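Local atomic coordinates of positive phenol-degradative gene regulator (PDB entry 5FS0), a protein that probably activates transcription of phenol-degradation genes as a sigma-54-dependent, ATP- and DNA-binding regulator, sensing phenolic compounds through a zinc-containing N-terminal sensor domain. Residues F128-S133 and M153-A158. Sequence-based numbering, arbitrary orientation.
Sequences FLWEDS and MQIGYA. With 5JC (2,4-dichlorophenol), chain C.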
loop_
_atom_site.group_PDB
_atom_site.type_symbol
_atom_site.label_atom_id
_atom_site.label_comp_id
_atom_site.label_asym_id
_atom_site.label_seq_id
_atom_site.Cartn_x
_atom_site.Cartn_y
_atom_site.Cartn_z
ATOM N N PHE A 128 -22.987 -3.484 -6.921
ATOM C CA PHE A 128 -21.805 -4.096 -7.518
ATOM C C PHE A 128 -21.498 -5.448 -6.886
ATOM O O PHE A 128 -21.821 -5.677 -5.726
ATOM C CB PHE A 128 -20.589 -3.154 -7.369
ATOM C CG PHE A 128 -20.790 -1.793 -7.992
ATOM C CD1 PHE A 128 -21.445 -0.786 -7.300
ATOM C CD2 PHE A 128 -20.323 -1.524 -9.265
ATOM C CE1 PHE A 128 -21.638 0.454 -7.867
ATOM C CE2 PHE A 128 -20.519 -0.283 -9.839
ATOM C CZ PHE A 128 -21.172 0.703 -9.142
ATOM N N LEU A 129 -20.880 -6.345 -7.650
ATOM C CA LEU A 129 -20.274 -7.539 -7.062
ATOM C C LEU A 129 -18.760 -7.341 -6.907
ATOM O O LEU A 129 -18.092 -6.845 -7.825
ATOM C CB LEU A 129 -20.550 -8.788 -7.908
ATOM C CG LEU A 129 -21.974 -9.354 -7.961
ATOM C CD1 LEU A 129 -21.927 -10.817 -8.369
ATOM C CD2 LEU A 129 -22.735 -9.177 -6.638
ATOM N N TRP A 130 -18.230 -7.729 -5.752
ATOM C CA TRP A 130 -16.804 -7.596 -5.480
ATOM C C TRP A 130 -16.122 -8.959 -5.433
ATOM O O TRP A 130 -15.840 -9.486 -4.357
ATOM C CB TRP A 130 -16.577 -6.848 -4.164
ATOM C CG TRP A 130 -16.449 -5.365 -4.331
ATOM C CD1 TRP A 130 -16.382 -4.676 -5.507
ATOM C CD2 TRP A 130 -16.374 -4.388 -3.288
ATOM N NE1 TRP A 130 -16.270 -3.329 -5.259
ATOM C CE2 TRP A 130 -16.262 -3.125 -3.904
ATOM C CE3 TRP A 130 -16.389 -4.456 -1.891
ATOM C CZ2 TRP A 130 -16.167 -1.942 -3.174
ATOM C CZ3 TRP A 130 -16.295 -3.280 -1.168
ATOM C CH2 TRP A 130 -16.185 -2.040 -1.810
ATOM N N GLU A 131 -15.859 -9.524 -6.607
ATOM C CA GLU A 131 -15.210 -10.827 -6.702
ATOM C C GLU A 131 -13.713 -10.719 -6.434
ATOM O O GLU A 131 -13.048 -9.808 -6.927
ATOM C CB GLU A 131 -15.456 -11.448 -8.078
ATOM C CG GLU A 131 -16.759 -12.220 -8.188
ATOM C CD GLU A 131 -17.028 -12.713 -9.596
ATOM O OE1 GLU A 131 -16.364 -13.680 -10.026
ATOM O OE2 GLU A 131 -17.903 -12.135 -10.274
ATOM N N ASP A 132 -13.189 -11.655 -5.650
ATOM C CA ASP A 132 -11.770 -11.668 -5.315
ATOM C C ASP A 132 -11.131 -10.492 -4.584
ATOM O O ASP A 132 -10.171 -9.893 -5.071
ATOM C CB ASP A 132 -10.928 -11.936 -6.564
ATOM C CG ASP A 132 -11.053 -13.365 -7.056
ATOM O OD1 ASP A 132 -11.552 -14.216 -6.290
ATOM O OD2 ASP A 132 -10.653 -13.636 -8.207
ATOM N N SER A 133 -11.667 -10.168 -3.412
ATOM C CA SER A 133 -11.150 -9.065 -2.612
ATOM C C SER A 133 -10.021 -9.348 -1.627
ATOM O O SER A 133 -10.155 -10.191 -0.740
ATOM C CB SER A 133 -12.365 -8.500 -1.871
ATOM O OG SER A 133 -13.404 -8.169 -2.775
ATOM N N MET A 153 -11.330 -0.465 3.496
ATOM C CA MET A 153 -10.615 0.339 2.526
ATOM C C MET A 153 -11.368 0.326 1.201
ATOM O O MET A 153 -11.596 1.377 0.596
ATOM C CB MET A 153 -9.199 -0.188 2.352
ATOM C CG MET A 153 -8.191 0.822 1.863
ATOM S SD MET A 153 -6.584 0.035 1.575
ATOM C CE MET A 153 -6.486 -1.077 2.965
ATOM N N GLN A 154 -11.793 -0.863 0.780
ATOM C CA GLN A 154 -12.480 -1.012 -0.499
ATOM C C GLN A 154 -13.799 -0.230 -0.535
ATOM O O GLN A 154 -14.166 0.336 -1.566
ATOM C CB GLN A 154 -12.718 -2.486 -0.787
ATOM C CG GLN A 154 -11.434 -3.331 -0.702
ATOM C CD GLN A 154 -11.659 -4.778 -1.118
ATOM O OE1 GLN A 154 -12.783 -5.175 -1.418
ATOM N NE2 GLN A 154 -10.591 -5.567 -1.150
ATOM N N ILE A 155 -14.490 -0.188 0.603
ATOM C CA ILE A 155 -15.734 0.556 0.729
ATOM C C ILE A 155 -15.472 2.061 0.763
ATOM O O ILE A 155 -16.264 2.852 0.249
ATOM C CB ILE A 155 -16.508 0.137 1.993
ATOM C CG1 ILE A 155 -17.415 -1.049 1.669
ATOM C CG2 ILE A 155 -17.336 1.298 2.539
ATOM C CD1 ILE A 155 -18.524 -0.715 0.692
ATOM N N GLY A 156 -14.362 2.455 1.377
ATOM C CA GLY A 156 -13.984 3.849 1.430
ATOM C C GLY A 156 -13.670 4.364 0.037
ATOM O O GLY A 156 -13.945 5.518 -0.271
ATOM N N TYR A 157 -13.100 3.499 -0.807
ATOM C CA TYR A 157 -12.733 3.883 -2.167
ATOM C C TYR A 157 -13.994 4.163 -2.991
ATOM O O TYR A 157 -14.096 5.206 -3.647
ATOM C CB TYR A 157 -11.866 2.794 -2.823
ATOM C CG TYR A 157 -11.481 3.050 -4.277
ATOM C CD1 TYR A 157 -12.408 2.879 -5.304
ATOM C CD2 TYR A 157 -10.180 3.436 -4.626
ATOM C CE1 TYR A 157 -12.075 3.115 -6.624
ATOM C CE2 TYR A 157 -9.832 3.662 -5.951
ATOM C CZ TYR A 157 -10.788 3.505 -6.944
ATOM O OH TYR A 157 -10.464 3.715 -8.267
ATOM N N ALA A 158 -14.949 3.237 -2.953
ATOM C CA ALA A 158 -16.225 3.407 -3.653
ATOM C C ALA A 158 -16.954 4.710 -3.243
ATOM O O ALA A 158 -17.476 5.456 -4.088
ATOM C CB ALA A 158 -17.127 2.172 -3.396
HETATM CL CL1 5JC C . -17.950 -1.314 -6.302
HETATM C CAI 5JC C . -17.010 0.072 -6.760
HETATM C CAF 5JC C . -17.731 1.279 -7.268
HETATM C CAH 5JC C . -17.021 2.355 -7.627
HETATM CL CL2 5JC C . -17.875 3.745 -8.219
HETATM C CAE 5JC C . -15.507 2.359 -7.517
HETATM C CAD 5JC C . -14.868 1.264 -7.055
HETATM C CAG 5JC C . -15.667 0.050 -6.656
HETATM O OAA 5JC C . -15.023 -1.102 -6.178
#
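The indole of Trp130 overlaps the side chain of Gln154 with one of its faces, while its far end reaches the turn of helix 152-166 that carries Ile155. Gln154 CB makes an off-centre CH-pi contact with the six-membered ring, lying 4.0 Å from its centroid. Beyond CB the glutamine, extended past CG, runs back along the indole in the opposite sense, so that OE1 lies 3.7 Å above the ring plane near its rim, the amide almost perpendicular to the indole at 82°. Ser133 OG lies 3.3 Å from Gln154 OE1, a weak hydrogen bond at most; its one proton could instead go to the Trp130 carbonyl oxygen. Ile155 crosses the tryptophan at about a right angle, its CD1 3.7 Å from Trp130 CH2, and Ala158 CB adds a looser contact near the ring plane.

The same indole helps enclose 2,4-dichlorophenol. Its NE1 is placed to donate a bent hydrogen bond to the phenol oxygen OAA (2.7 Å, 133° at the hydrogen), but NE1 sits implausibly close to the chlorine CL1 in the model, so the detail of this bond is doubtful; His102 also bonds to the ligand. Phe128 sets a ring face over ligand atom CAF, whereas Tyr157 presents its edge, CE1 lying 3.4 Å from CAD. Trp130 also touches Cys185, which binds zinc, as does Glu174 beside Ile155.

The pocket of this V4R-containing sensor domain thus illustrates how one aromatic residue can serve two purposes: the indole spans from its strand to the helix, where Gln154, Ile155 and Ala158 fix its position, and its N-H probably shares with His102 the polar recognition of the phenol in a buried setting.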